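Local atomic coordinates of putative ATPase, AAA family (Prochlorococcus marinus subsp. pastoris str. CCMP1986, PDB entry 3CTD), a protein that probably acts as a DNA-dependent ATPase of the RarA/MGS1/WRNIP1 subfamily in the response to stalled DNA replication, and is represented here by its C-terminal part. Residues 84-88 with 190-194. The protein carries 1 engineered substitution. Residues are numbered along the deposited sequence; the frame is centred on the assembly and turned at random.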
ATOM      1  N   GLY B  84     -14.821   3.721  -2.226  1.00 31.18           N
ATOM      2  CA  GLY B  84     -14.292   4.932  -2.877  1.00 31.24           C
ATOM      3  C   GLY B  84     -13.484   5.779  -1.931  1.00 33.84           C
ATOM      4  O   GLY B  84     -12.737   5.248  -1.090  1.00 33.70           O
ATOM      5  N   LEU B  85     -13.645   7.104  -2.026  1.00 33.40           N
ATOM      6  CA  LEU B  85     -12.907   7.996  -1.132  1.00 33.62           C
ATOM      7  C   LEU B  85     -13.399   7.984   0.339  1.00 32.64           C
ATOM      8  O   LEU B  85     -13.004   8.834   1.154  1.00 30.01           O
ATOM      9  CB  LEU B  85     -12.903   9.416  -1.701  1.00 32.99           C
ATOM     10  CG  LEU B  85     -12.518   9.444  -3.172  1.00 29.59           C
ATOM     11  CD1 LEU B  85     -12.779  10.811  -3.658  1.00 26.42           C
ATOM     12  CD2 LEU B  85     -11.053   9.130  -3.310  1.00 31.08           C
ATOM     13  N   ALA B  86     -14.270   7.051   0.690  1.00 33.99           N
ATOM     14  CA  ALA B  86     -14.560   6.877   2.125  1.00 35.05           C
ATOM     15  C   ALA B  86     -13.301   6.241   2.733  1.00 34.58           C
ATOM     16  O   ALA B  86     -12.957   6.485   3.895  1.00 35.31           O
ATOM     17  CB  ALA B  86     -15.800   6.005   2.344  1.00 33.46           C
ATOM     18  N   ASP B  87     -12.612   5.427   1.928  1.00 33.08           N
ATOM     19  CA  ASP B  87     -11.325   4.831   2.293  1.00 32.64           C
ATOM     20  C   ASP B  87     -10.563   4.465   1.006  1.00 32.97           C
ATOM     21  O   ASP B  87     -10.681   3.352   0.485  1.00 30.77           O
ATOM     22  CB  ASP B  87     -11.528   3.605   3.201  1.00 34.98           C
ATOM     23  CG  ASP B  87     -10.211   2.860   3.525  1.00 40.21           C
ATOM     24  OD1 ASP B  87      -9.108   3.396   3.299  1.00 40.71           O
ATOM     25  OD2 ASP B  87     -10.273   1.698   3.988  1.00 42.19           O
ATOM     26  N   PRO B  88      -9.762   5.404   0.495  1.00 35.65           N
ATOM     27  CA  PRO B  88      -9.136   5.123  -0.786  1.00 32.88           C
ATOM     28  C   PRO B  88      -8.056   4.037  -0.677  1.00 34.89           C
ATOM     29  O   PRO B  88      -7.506   3.637  -1.676  1.00 34.15           O
ATOM     30  CB  PRO B  88      -8.541   6.467  -1.189  1.00 31.78           C
ATOM     31  CG  PRO B  88      -8.356   7.219   0.098  1.00 32.44           C
ATOM     32  CD  PRO B  88      -9.296   6.673   1.108  1.00 33.89           C
ATOM     33  N   GLY B 190     -16.235   9.949   5.729  1.00 60.02           N
ATOM     34  CA  GLY B 190     -14.915   9.342   6.013  1.00 58.46           C
ATOM     35  C   GLY B 190     -13.693  10.176   5.608  1.00 56.15           C
ATOM     36  O   GLY B 190     -13.553  11.367   5.976  1.00 57.29           O
ATOM     37  N   TRP B 191     -12.793   9.558   4.852  1.00 46.05           N
ATOM     38  CA  TRP B 191     -11.561  10.229   4.457  1.00 43.91           C
ATOM     39  C   TRP B 191     -11.826  11.441   3.525  1.00 44.39           C
ATOM     40  O   TRP B 191     -11.163  12.467   3.638  1.00 41.07           O
ATOM     41  CB  TRP B 191     -10.628   9.204   3.810  1.00 40.97           C
ATOM     42  CG  TRP B 191      -9.307   9.758   3.344  1.00 43.20           C
ATOM     43  CD1 TRP B 191      -8.124   9.787   4.038  1.00 40.77           C
ATOM     44  CD2 TRP B 191      -9.026  10.318   2.054  1.00 41.59           C
ATOM     45  NE1 TRP B 191      -7.128  10.338   3.256  1.00 43.25           N
ATOM     46  CE2 TRP B 191      -7.660  10.685   2.040  1.00 42.93           C
ATOM     47  CE3 TRP B 191      -9.793  10.555   0.924  1.00 40.04           C
ATOM     48  CZ2 TRP B 191      -7.056  11.290   0.931  1.00 42.01           C
ATOM     49  CZ3 TRP B 191      -9.175  11.146  -0.189  1.00 39.85           C
ATOM     50  CH2 TRP B 191      -7.834  11.510  -0.166  1.00 39.10           C
ATOM     51  N   GLU B 192     -12.798  11.323   2.616  1.00 44.22           N
ATOM     52  CA  GLU B 192     -13.169  12.439   1.751  1.00 43.91           C
ATOM     53  C   GLU B 192     -13.611  13.692   2.556  1.00 47.72           C
ATOM     54  O   GLU B 192     -13.236  14.806   2.189  1.00 47.48           O
ATOM     55  CB  GLU B 192     -14.170  12.025   0.635  1.00 40.69           C
ATOM     56  CG  GLU B 192     -15.458  11.370   1.097  1.00 36.24           C
ATOM     57  CD  GLU B 192     -16.448  11.092  -0.033  1.00 40.81           C
ATOM     58  OE1 GLU B 192     -16.179  11.417  -1.223  1.00 39.48           O
ATOM     59  OE2 GLU B 192     -17.528  10.519   0.254  1.00 42.32           O
ATOM     60  N   LYS B 193     -14.372  13.518   3.645  1.00 47.09           N
ATOM     61  CA  LYS B 193     -14.749  14.645   4.534  1.00 50.83           C
ATOM     62  C   LYS B 193     -13.572  15.527   5.001  1.00 51.44           C
ATOM     63  O   LYS B 193     -13.552  16.750   4.798  1.00 45.03           O
ATOM     64  CB  LYS B 193     -15.493  14.140   5.775  1.00 49.79           C
ATOM     65  N   ASN B 194     -12.610  14.891   5.662  1.00 58.05           N
ATOM     66  CA  ASN B 194     -11.398  15.568   6.132  1.00 63.95           C
ATOM     67  C   ASN B 194     -10.658  16.307   5.032  1.00 65.79           C
ATOM     68  O   ASN B 194     -10.242  17.462   5.213  1.00 67.23           O
ATOM     69  CB  ASN B 194     -10.437  14.568   6.772  1.00 64.35           C
ATOM     70  CG  ASN B 194     -11.013  13.947   8.011  1.00 69.73           C
ATOM     71  OD1 ASN B 194     -11.049  12.722   8.133  1.00 72.63           O
ATOM     72  ND2 ASN B 194     -11.504  14.787   8.932  1.00 66.83           N
TER
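Pro-88 lies over one face of the Trp-191 indole in a CH-pi contact. Its CG stands 3.8 Å from the centroid of the six-membered ring, 16° off the ring normal. CD of Pro-88 sits beside the CG-CD2 bond of the indole, 3.8 Å from Trp-191 CG. The two side chains cross at about a right angle. CG of Trp-191 is anti to its own backbone N, which carries the indole out from the helix start to the proline. Leu-85 CD2 touches the far corner of the six-membered ring, 4.2 Å from Trp-191 CZ3, and Leu-85 O lies at the ring's edge near its plane. Two backbone bonds hold the helix start against the turn. Glu-192 N donates to Leu-85 O (2.9 Å), bent at the hydrogen (131°). Trp-191 N gives a longer, nearly straight bond to Ala-86 O (3.2 Å). These amides belong to the first turn of helix 191-197, so acceptors in the loop serve the helix start. Glu-192 lays its CB 3.7 Å from Leu-85 CB. Its CG lies between the backbone N and the carbonyl carbon (chi1 56°), which keeps the chain alongside Leu-85. Beyond CG it is extended and takes the carboxylate to Ser-126, Ser-128 and the backbone N of Lys-187. Several bonds therefore fix that carboxylate. A second subunit also meets the indole: Tyr-119 of that subunit has its ring nearly parallel to it, and Ile-122 of the same subunit packs there. Replacing Trp-191 with an alanine would probably leave Pro-88 without its aromatic face and that tyrosine without its ring partner. Within the MgsA C-terminal region, the contact joins the loop between helices 68-83 and 90-104 to the start of helix 191-197, the last modelled helix of this strand-free chain, beside the second subunit.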